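Local coordinates for protein diol-dehydratase (Roseburia inulinivorans, PDB 5I2A) that dehydrates 1,2-propanediol without vitamin B12, as a member of the glycyl radical enzyme family, at residues 64-69 and 222-227; 73-78 and 269-274; 736-741 and 753-758. All blocks are in the same frame, centred on the assembly; numbering follows the deposited sequence.

Contact 1 of 3, residues 64-69 and 222-227; sequences LPIIIR and NRYAKM
Leu64 presents its carbonyl O to the end of Arg223, whose NH1 and NH2 both bond to this one atom. Arg223 NH1 lies 2.8 Å from Leu64 O, in the carbonyl plane and on a lone pair. Arg223 NH2 lies 2.9 Å from Leu64 O but sits above that plane. Both bonds are bent, with N-H...O angles of 144° and 137°. Leu64 is the first residue past helix 49-63, and NH1 also bonds Leu61 O, so the cation sits at the carboxyl end of that helix, where the helix dipole would probably favour a positive charge. A leucine in place of Arg223 would probably leave the carbonyls of Leu61 and Leu64 without these donors.

Ile66 fills the middle of the contact. With CG1 between the backbone N and the carbonyl carbon (chi1 64°), Ile66 CD1 comes over the centre of the Tyr224 ring, 4.0 Å from its centroid, in a CH-pi contact. CG2 of Ile66 lies over one face of the Arg223 guanidinium, toward its rim. CG1 of Ile66 meets Met227 CE at 3.7 Å. Ile67 turns its side chain away, but Ile67 O reaches the ring edge 3.5 Å from Tyr224 CE1. Ile68 CG1 approaches that edge at Tyr224 CD1 (4.0 Å).

The Tyr224 hydroxyl bonds Ser77 N and Tyr220 OH. The contact packs a loop on helix 200-233 in the pyruvate formate lyase-like part of the chain, with helix 32-43 beside Leu64 and helix 238-253 beside Ile68.

Contact 2 of 3, residues 73-78 and 269-274; sequences LIVGST and FWFIQQ
Trp270 and Gln274, one turn apart on helix 262-279, reach across to Gly76 and Thr78. This is a helix packed against an irregular loop, in the pyruvate formate lyase-like part of the glycyl radical enzyme fold. All the touching residues are buried, and one polar atom stays without a partner.

The Trp270 indole donates from NE1 to Gly76 O at 3.0 Å. The bond is nearly straight (162°), and the acceptor lies close to the ring plane. Lys322 NZ is a second donor to the same carbonyl. Val75 O lies 3.2 Å from Trp270 CD1, at the ring edge, but its hydrogen bond comes from Gln267 NE2.

The geometry calls for glycine at Gly76. At its backbone angles a side chain would jam against the carbonyl O of Val75, and it would also run into Trp270 NE1 and Gln274 OE1. Two residues earlier, Ile74 CG2 packs on Trp270 CB at 3.6 Å.

The Gln274 side chain starts with CG anti to the backbone N (chi1 -175°) and stays extended, which brings its amide to the loop. Gln274 NE2 donates to Thr78 OG1 at 3.0 Å, with the hydroxyl O in the amide plane, and has a weak bond to Tyr220 OH. Gln274 OE1 is the buried atom without a partner, against Gly76 CA. A water lies 2.6 Å from Thr78 OG1 and donates to the backbone Gln274 O at 3.0 Å.

Contact 3 of 3, residues 736-741 and 753-758; sequences ASCNSV and TLFNMK
Phe755 points its ring at one side of helix 734-741, where Ser737, Cys738 and Val741 receive it. Its CG stands anti to the backbone N (chi1 -173°), which carries the ring out from the chain toward the helix.

The three helix residues come to the ring from different directions. Val741 comes over one face. Val741 CG2 is 4.0 Å from the Phe755 ring centroid and 22° off the normal, a CH-pi contact displaced toward the rim. The two side chains meet at a slant, and Val741 CG2 is nearest to Phe755 CZ, at 3.7 Å. Ser737 comes to the edge, with Ser737 OG near the ring plane and 3.6 Å from Phe755 CZ. Cys738 approaches obliquely, its SG 3.9 Å from Phe755 CE2. That is a sulfur-aromatic contact, with Cys738 SG 5.1 Å from the Phe755 centroid.

Two residues further on, Met757 also points toward the helix. Its chain bends at the last torsion, and Met757 CE rests 4.1 Å from Cys738 SG.

The contact joins the helix to the start of strand 756-759 and the residue before it, in the glycine radical region of the chain. Tyr780 of helix 766-781 adds an edge-to-face contact with Phe755. Strand 787-792 runs parallel to strand 756-759, and its Gln789 bonds the backbone of Phe755 and Met757.

The forces between the two segments are dispersion and weak CH-pi and sulfur-aromatic attraction. Shape and burial, rather than directional polar bonds, are thus likely to hold them together.

In the fold
Contacts 1 and 2 are neighbours, their centres 11 Å apart, and their segments alternate along the chain. One loop, between helices 49-63 and 94-97, supplies the first segment of both, so it is held successively by helices 200-233 and 262-279. Tyr224 of contact 1 joins the two, and its ring also packs on contact 2, with Tyr224 CD1 3.6 Å from Val75 CG2. Contact 3 is far off, across the centre of the chain. Its centre is about 47 Å from that of contact 1 and about 37 Å from that of contact 2. It belongs to the glycine radical region of the chain, which also holds Gly817, the predicted radical site; the radical is absent from this structure.

Contact 1 of 3, residues 64-69 and 222-227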
loop_
_atom_site.group_PDB
_atom_site.type_symbol
_atom_site.label_atom_id
_atom_site.label_comp_id
_atom_site.label_asym_id
_atom_site.label_seq_id
_atom_site.Cartn_x
_atom_site.Cartn_y
_atom_site.Cartn_z
ATOM N N LEU A 64 -28.859 1.932 -5.295
ATOM C CA LEU A 64 -28.940 2.387 -6.672
ATOM C C LEU A 64 -30.361 2.154 -7.214
ATOM O O LEU A 64 -30.914 1.085 -7.034
ATOM C CB LEU A 64 -27.909 1.659 -7.524
ATOM C CG LEU A 64 -27.470 2.284 -8.839
ATOM C CD1 LEU A 64 -26.815 3.656 -8.613
ATOM C CD2 LEU A 64 -26.522 1.320 -9.576
ATOM N N PRO A 65 -30.964 3.177 -7.834
ATOM C CA PRO A 65 -32.304 2.972 -8.396
ATOM C C PRO A 65 -32.301 1.803 -9.377
ATOM O O PRO A 65 -31.362 1.654 -10.168
ATOM C CB PRO A 65 -32.601 4.294 -9.100
ATOM C CG PRO A 65 -31.789 5.313 -8.306
ATOM C CD PRO A 65 -30.500 4.564 -7.998
ATOM N N ILE A 66 -33.315 0.954 -9.269
ATOM C CA ILE A 66 -33.463 -0.160 -10.179
ATOM C C ILE A 66 -34.761 0.015 -10.955
ATOM O O ILE A 66 -35.644 0.780 -10.549
ATOM C CB ILE A 66 -33.470 -1.513 -9.447
ATOM C CG1 ILE A 66 -34.691 -1.614 -8.528
ATOM C CG2 ILE A 66 -32.152 -1.727 -8.683
ATOM C CD1 ILE A 66 -34.927 -3.009 -8.017
ATOM N N ILE A 67 -34.862 -0.691 -12.072
ATOM C CA ILE A 67 -36.032 -0.602 -12.928
ATOM C C ILE A 67 -36.152 -1.899 -13.715
ATOM O O ILE A 67 -35.154 -2.525 -14.037
ATOM C CB ILE A 67 -35.949 0.627 -13.875
ATOM C CG1 ILE A 67 -37.233 0.795 -14.684
ATOM C CG2 ILE A 67 -34.740 0.525 -14.817
ATOM C CD1 ILE A 67 -37.312 2.128 -15.424
ATOM N N ILE A 68 -37.381 -2.323 -13.975
ATOM C CA ILE A 68 -37.638 -3.420 -14.897
ATOM C C ILE A 68 -38.284 -2.814 -16.123
ATOM O O ILE A 68 -39.347 -2.206 -16.023
ATOM C CB ILE A 68 -38.537 -4.500 -14.269
ATOM C CG1 ILE A 68 -37.798 -5.158 -13.107
ATOM C CG2 ILE A 68 -38.984 -5.537 -15.321
ATOM C CD1 ILE A 68 -38.530 -6.348 -12.482
ATOM N N ARG A 69 -37.623 -2.936 -17.270
ATOM C CA ARG A 69 -38.082 -2.257 -18.471
ATOM C C ARG A 69 -39.240 -3.055 -19.085
ATOM O O ARG A 69 -39.369 -4.248 -18.816
ATOM C CB ARG A 69 -36.925 -2.073 -19.471
ATOM C CG ARG A 69 -35.628 -1.502 -18.858
ATOM C CD ARG A 69 -34.772 -0.856 -19.943
ATOM N NE ARG A 69 -33.463 -0.403 -19.470
ATOM C CZ ARG A 69 -33.267 0.690 -18.738
ATOM N NH1 ARG A 69 -34.297 1.450 -18.355
ATOM N NH2 ARG A 69 -32.040 1.018 -18.371
ATOM N N ASN A 222 -32.285 -9.634 -5.031
ATOM C CA ASN A 222 -33.507 -9.699 -4.262
ATOM C C ASN A 222 -34.295 -8.395 -4.327
ATOM O O ASN A 222 -35.516 -8.402 -4.176
ATOM C CB ASN A 222 -33.196 -10.084 -2.816
ATOM C CG ASN A 222 -33.114 -11.582 -2.638
ATOM O OD1 ASN A 222 -34.120 -12.236 -2.379
ATOM N ND2 ASN A 222 -31.926 -12.144 -2.833
ATOM N N ARG A 223 -33.613 -7.281 -4.580
ATOM C CA ARG A 223 -34.329 -6.037 -4.849
ATOM C C ARG A 223 -35.181 -6.169 -6.122
ATOM O O ARG A 223 -36.287 -5.634 -6.190
ATOM C CB ARG A 223 -33.365 -4.855 -4.961
ATOM C CG ARG A 223 -32.647 -4.515 -3.652
ATOM C CD ARG A 223 -31.750 -3.309 -3.830
ATOM N NE ARG A 223 -32.511 -2.111 -4.151
ATOM C CZ ARG A 223 -32.036 -1.086 -4.844
ATOM N NH1 ARG A 223 -30.788 -1.106 -5.300
ATOM N NH2 ARG A 223 -32.811 -0.040 -5.093
ATOM N N TYR A 224 -34.672 -6.889 -7.116
ATOM C CA TYR A 224 -35.422 -7.103 -8.351
ATOM C C TYR A 224 -36.601 -8.051 -8.135
ATOM O O TYR A 224 -37.668 -7.848 -8.702
ATOM C CB TYR A 224 -34.503 -7.627 -9.467
ATOM C CG TYR A 224 -33.759 -6.486 -10.129
ATOM C CD1 TYR A 224 -34.326 -5.779 -11.184
ATOM C CD2 TYR A 224 -32.517 -6.076 -9.656
ATOM C CE1 TYR A 224 -33.665 -4.714 -11.770
ATOM C CE2 TYR A 224 -31.845 -5.013 -10.234
ATOM C CZ TYR A 224 -32.416 -4.333 -11.281
ATOM O OH TYR A 224 -31.745 -3.276 -11.840
ATOM N N ALA A 225 -36.402 -9.080 -7.319
ATOM C CA ALA A 225 -37.482 -9.992 -6.979
ATOM C C ALA A 225 -38.631 -9.227 -6.324
ATOM O O ALA A 225 -39.800 -9.426 -6.668
ATOM C CB ALA A 225 -36.982 -11.091 -6.075
ATOM N N LYS A 226 -38.287 -8.325 -5.413
ATOM C CA LYS A 226 -39.277 -7.517 -4.729
ATOM C C LYS A 226 -39.982 -6.600 -5.705
ATOM O O LYS A 226 -41.204 -6.481 -5.670
ATOM C CB LYS A 226 -38.641 -6.700 -3.605
ATOM C CG LYS A 226 -39.616 -5.807 -2.857
ATOM C CD LYS A 226 -38.907 -5.039 -1.757
ATOM C CE LYS A 226 -39.672 -3.787 -1.346
ATOM N NZ LYS A 226 -38.852 -2.921 -0.446
ATOM N N MET A 227 -39.220 -5.952 -6.580
ATOM C CA MET A 227 -39.823 -5.065 -7.558
ATOM C C MET A 227 -40.740 -5.847 -8.506
ATOM O O MET A 227 -41.826 -5.390 -8.836
ATOM C CB MET A 227 -38.762 -4.305 -8.353
ATOM C CG MET A 227 -39.358 -3.461 -9.474
ATOM S SD MET A 227 -38.270 -2.179 -10.115
ATOM C CE MET A 227 -38.304 -1.004 -8.766
#

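Contact 2 of 3, residues 73-78 and 269-274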
loop_
_atom_site.group_PDB
_atom_site.type_symbol
_atom_site.label_atom_id
_atom_site.label_comp_id
_atom_site.label_asym_id
_atom_site.label_seq_id
_atom_site.Cartn_x
_atom_site.Cartn_y
_atom_site.Cartn_z
ATOM N N LEU A 73 -37.555 -10.042 -19.900
ATOM C CA LEU A 73 -37.569 -11.332 -19.218
ATOM C C LEU A 73 -36.351 -11.439 -18.291
ATOM O O LEU A 73 -36.458 -11.910 -17.159
ATOM C CB LEU A 73 -37.577 -12.483 -20.218
ATOM C CG LEU A 73 -38.828 -12.619 -21.109
ATOM C CD1 LEU A 73 -38.636 -13.730 -22.127
ATOM C CD2 LEU A 73 -40.077 -12.881 -20.266
ATOM N N ILE A 74 -35.197 -11.020 -18.804
ATOM C CA ILE A 74 -33.967 -10.905 -18.018
ATOM C C ILE A 74 -33.871 -9.478 -17.523
ATOM O O ILE A 74 -33.940 -8.538 -18.321
ATOM C CB ILE A 74 -32.707 -11.253 -18.852
ATOM C CG1 ILE A 74 -32.833 -12.654 -19.443
ATOM C CG2 ILE A 74 -31.418 -11.103 -18.010
ATOM C CD1 ILE A 74 -32.931 -13.764 -18.408
ATOM N N VAL A 75 -33.745 -9.302 -16.217
ATOM C CA VAL A 75 -33.770 -7.959 -15.645
ATOM C C VAL A 75 -32.432 -7.561 -15.021
ATOM O O VAL A 75 -31.590 -8.412 -14.711
ATOM C CB VAL A 75 -34.891 -7.832 -14.586
ATOM C CG1 VAL A 75 -36.232 -8.264 -15.201
ATOM C CG2 VAL A 75 -34.577 -8.679 -13.358
ATOM N N GLY A 76 -32.255 -6.262 -14.840
ATOM C CA GLY A 76 -31.024 -5.711 -14.308
ATOM C C GLY A 76 -30.606 -4.533 -15.164
ATOM O O GLY A 76 -30.161 -4.691 -16.292
ATOM N N SER A 77 -30.772 -3.343 -14.619
ATOM C CA SER A 77 -30.435 -2.120 -15.321
ATOM C C SER A 77 -29.599 -1.259 -14.396
ATOM O O SER A 77 -29.913 -1.138 -13.219
ATOM C CB SER A 77 -31.695 -1.350 -15.758
ATOM O OG SER A 77 -32.423 -2.039 -16.766
ATOM N N THR A 78 -28.552 -0.652 -14.938
ATOM C CA THR A 78 -27.625 0.128 -14.130
ATOM C C THR A 78 -28.045 1.606 -14.096
ATOM O O THR A 78 -27.758 2.319 -13.139
ATOM C CB THR A 78 -26.175 -0.070 -14.661
ATOM O OG1 THR A 78 -25.771 -1.411 -14.384
ATOM C CG2 THR A 78 -25.171 0.896 -14.015
ATOM N N PHE A 269 -26.057 -15.265 -14.962
ATOM C CA PHE A 269 -25.070 -14.698 -15.850
ATOM C C PHE A 269 -25.225 -13.188 -15.968
ATOM O O PHE A 269 -24.245 -12.453 -15.807
ATOM C CB PHE A 269 -25.154 -15.314 -17.240
ATOM C CG PHE A 269 -24.498 -14.480 -18.288
ATOM C CD1 PHE A 269 -23.127 -14.531 -18.465
ATOM C CD2 PHE A 269 -25.236 -13.611 -19.068
ATOM C CE1 PHE A 269 -22.509 -13.754 -19.409
ATOM C CE2 PHE A 269 -24.620 -12.830 -20.017
ATOM C CZ PHE A 269 -23.251 -12.904 -20.188
ATOM N N TRP A 270 -26.439 -12.718 -16.247
ATOM C CA TRP A 270 -26.605 -11.294 -16.512
ATOM C C TRP A 270 -26.276 -10.450 -15.273
ATOM O O TRP A 270 -25.638 -9.425 -15.394
ATOM C CB TRP A 270 -28.013 -10.929 -17.005
ATOM C CG TRP A 270 -28.121 -9.434 -17.160
ATOM C CD1 TRP A 270 -28.862 -8.580 -16.409
ATOM C CD2 TRP A 270 -27.373 -8.617 -18.077
ATOM N NE1 TRP A 270 -28.656 -7.282 -16.826
ATOM C CE2 TRP A 270 -27.738 -7.282 -17.842
ATOM C CE3 TRP A 270 -26.436 -8.896 -19.083
ATOM C CZ2 TRP A 270 -27.195 -6.222 -18.566
ATOM C CZ3 TRP A 270 -25.905 -7.846 -19.810
ATOM C CH2 TRP A 270 -26.289 -6.525 -19.550
ATOM N N PHE A 271 -26.718 -10.871 -14.096
ATOM C CA PHE A 271 -26.398 -10.129 -12.871
ATOM C C PHE A 271 -24.876 -9.997 -12.686
ATOM O O PHE A 271 -24.386 -8.940 -12.320
ATOM C CB PHE A 271 -27.041 -10.800 -11.648
ATOM C CG PHE A 271 -28.474 -10.363 -11.390
ATOM C CD1 PHE A 271 -28.857 -9.041 -11.559
ATOM C CD2 PHE A 271 -29.433 -11.281 -10.989
ATOM C CE1 PHE A 271 -30.168 -8.637 -11.319
ATOM C CE2 PHE A 271 -30.748 -10.887 -10.745
ATOM C CZ PHE A 271 -31.119 -9.574 -10.910
ATOM N N ILE A 272 -24.133 -11.057 -12.973
ATOM C CA ILE A 272 -22.685 -10.992 -12.845
ATOM C C ILE A 272 -22.115 -10.019 -13.884
ATOM O O ILE A 272 -21.324 -9.142 -13.537
ATOM C CB ILE A 272 -22.025 -12.375 -12.991
ATOM C CG1 ILE A 272 -22.509 -13.313 -11.882
ATOM C CG2 ILE A 272 -20.520 -12.237 -12.941
ATOM C CD1 ILE A 272 -22.307 -12.750 -10.449
ATOM N N GLN A 273 -22.550 -10.157 -15.137
ATOM C CA GLN A 273 -22.131 -9.257 -16.217
ATOM C C GLN A 273 -22.387 -7.798 -15.859
ATOM O O GLN A 273 -21.563 -6.929 -16.133
ATOM C CB GLN A 273 -22.861 -9.586 -17.523
ATOM C CG GLN A 273 -22.381 -8.784 -18.734
ATOM C CD GLN A 273 -20.983 -9.197 -19.208
ATOM O OE1 GLN A 273 -20.455 -10.236 -18.803
ATOM N NE2 GLN A 273 -20.386 -8.379 -20.075
ATOM N N GLN A 274 -23.542 -7.542 -15.263
ATOM C CA GLN A 274 -23.935 -6.190 -14.921
ATOM C C GLN A 274 -23.159 -5.625 -13.724
ATOM O O GLN A 274 -22.588 -4.539 -13.819
ATOM C CB GLN A 274 -25.438 -6.124 -14.628
ATOM C CG GLN A 274 -25.926 -4.699 -14.378
ATOM C CD GLN A 274 -27.267 -4.646 -13.646
ATOM O OE1 GLN A 274 -27.833 -5.677 -13.287
ATOM N NE2 GLN A 274 -27.773 -3.442 -13.428
HETATM O O HOH W 1 -23.337 -1.988 -15.122
#

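Contact 3 of 3, residues 736-741 and 753-758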
loop_
_atom_site.group_PDB
_atom_site.type_symbol
_atom_site.label_atom_id
_atom_site.label_comp_id
_atom_site.label_asym_id
_atom_site.label_seq_id
_atom_site.Cartn_x
_atom_site.Cartn_y
_atom_site.Cartn_z
ATOM N N ALA A 736 -3.480 -12.272 -52.068
ATOM C CA ALA A 736 -2.189 -11.601 -51.995
ATOM C C ALA A 736 -2.068 -10.773 -50.709
ATOM O O ALA A 736 -1.007 -10.712 -50.098
ATOM C CB ALA A 736 -1.976 -10.710 -53.215
ATOM N N SER A 737 -3.151 -10.122 -50.312
ATOM C CA SER A 737 -3.111 -9.330 -49.088
ATOM C C SER A 737 -2.868 -10.224 -47.862
ATOM O O SER A 737 -2.009 -9.928 -47.036
ATOM C CB SER A 737 -4.399 -8.529 -48.911
ATOM O OG SER A 737 -4.354 -7.831 -47.683
ATOM N N CYS A 738 -3.630 -11.306 -47.755
ATOM C CA CYS A 738 -3.435 -12.283 -46.694
ATOM C C CYS A 738 -1.996 -12.794 -46.657
ATOM O O CYS A 738 -1.394 -12.904 -45.582
ATOM C CB CYS A 738 -4.404 -13.458 -46.859
ATOM S SG CYS A 738 -6.135 -13.062 -46.463
ATOM N N ASN A 739 -1.444 -13.090 -47.828
ATOM C CA ASN A 739 -0.072 -13.583 -47.911
ATOM C C ASN A 739 0.918 -12.585 -47.294
ATOM O O ASN A 739 1.809 -12.982 -46.552
ATOM C CB ASN A 739 0.330 -13.888 -49.369
ATOM C CG ASN A 739 -0.394 -15.111 -49.954
ATOM O OD1 ASN A 739 -1.069 -15.865 -49.252
ATOM N ND2 ASN A 739 -0.243 -15.303 -51.257
ATOM N N SER A 740 0.750 -11.297 -47.592
ATOM C CA SER A 740 1.608 -10.267 -47.009
ATOM C C SER A 740 1.480 -10.221 -45.493
ATOM O O SER A 740 2.480 -10.209 -44.784
ATOM C CB SER A 740 1.281 -8.875 -47.564
ATOM O OG SER A 740 1.763 -8.675 -48.876
ATOM N N VAL A 741 0.244 -10.170 -45.011
ATOM C CA VAL A 741 -0.010 -9.933 -43.591
ATOM C C VAL A 741 0.465 -11.140 -42.776
ATOM O O VAL A 741 0.930 -10.990 -41.652
ATOM C CB VAL A 741 -1.499 -9.647 -43.320
ATOM C CG1 VAL A 741 -1.767 -9.494 -41.829
ATOM C CG2 VAL A 741 -1.950 -8.372 -44.069
ATOM N N THR A 753 -3.537 -9.781 -32.625
ATOM C CA THR A 753 -3.449 -8.899 -33.789
ATOM C C THR A 753 -4.805 -8.791 -34.485
ATOM O O THR A 753 -5.670 -9.648 -34.328
ATOM C CB THR A 753 -2.378 -9.369 -34.814
ATOM O OG1 THR A 753 -2.807 -10.566 -35.468
ATOM C CG2 THR A 753 -1.037 -9.626 -34.128
ATOM N N LEU A 754 -4.997 -7.726 -35.247
ATOM C CA LEU A 754 -6.270 -7.499 -35.910
ATOM C C LEU A 754 -6.096 -7.268 -37.412
ATOM O O LEU A 754 -5.380 -6.357 -37.837
ATOM C CB LEU A 754 -6.999 -6.302 -35.282
ATOM C CG LEU A 754 -8.364 -5.962 -35.899
ATOM C CD1 LEU A 754 -9.330 -5.442 -34.822
ATOM C CD2 LEU A 754 -8.239 -4.935 -37.008
ATOM N N PHE A 755 -6.798 -8.072 -38.197
ATOM C CA PHE A 755 -6.787 -7.952 -39.657
ATOM C C PHE A 755 -8.212 -7.665 -40.152
ATOM O O PHE A 755 -9.067 -8.556 -40.160
ATOM C CB PHE A 755 -6.221 -9.232 -40.294
ATOM C CG PHE A 755 -5.998 -9.156 -41.798
ATOM C CD1 PHE A 755 -6.121 -7.957 -42.499
ATOM C CD2 PHE A 755 -5.667 -10.307 -42.508
ATOM C CE1 PHE A 755 -5.908 -7.908 -43.874
ATOM C CE2 PHE A 755 -5.454 -10.269 -43.887
ATOM C CZ PHE A 755 -5.574 -9.061 -44.570
ATOM N N ASN A 756 -8.447 -6.413 -40.532
ATOM C CA ASN A 756 -9.689 -5.985 -41.183
ATOM C C ASN A 756 -9.681 -6.235 -42.677
ATOM O O ASN A 756 -8.709 -5.915 -43.350
ATOM C CB ASN A 756 -9.927 -4.486 -40.983
ATOM C CG ASN A 756 -10.750 -4.170 -39.758
ATOM O OD1 ASN A 756 -11.592 -4.961 -39.331
ATOM N ND2 ASN A 756 -10.512 -2.994 -39.187
ATOM N N MET A 757 -10.791 -6.744 -43.204
ATOM C CA MET A 757 -10.983 -6.761 -44.646
ATOM C C MET A 757 -12.420 -6.371 -45.009
ATOM O O MET A 757 -13.353 -6.673 -44.272
ATOM C CB MET A 757 -10.624 -8.139 -45.209
ATOM C CG MET A 757 -10.643 -8.217 -46.718
ATOM S SD MET A 757 -10.067 -9.792 -47.377
ATOM C CE MET A 757 -8.300 -9.617 -47.237
ATOM N N LYS A 758 -12.593 -5.675 -46.128
ATOM C CA LYS A 758 -13.934 -5.315 -46.588
ATOM C C LYS A 758 -14.245 -6.029 -47.908
ATOM O O LYS A 758 -13.476 -5.947 -48.865
ATOM C CB LYS A 758 -14.072 -3.789 -46.733
ATOM C CG LYS A 758 -15.436 -3.315 -47.258
ATOM C CD LYS A 758 -15.656 -1.805 -47.038
ATOM C CE LYS A 758 -14.602 -1.001 -47.754
ATOM N NZ LYS A 758 -14.735 0.473 -47.560
#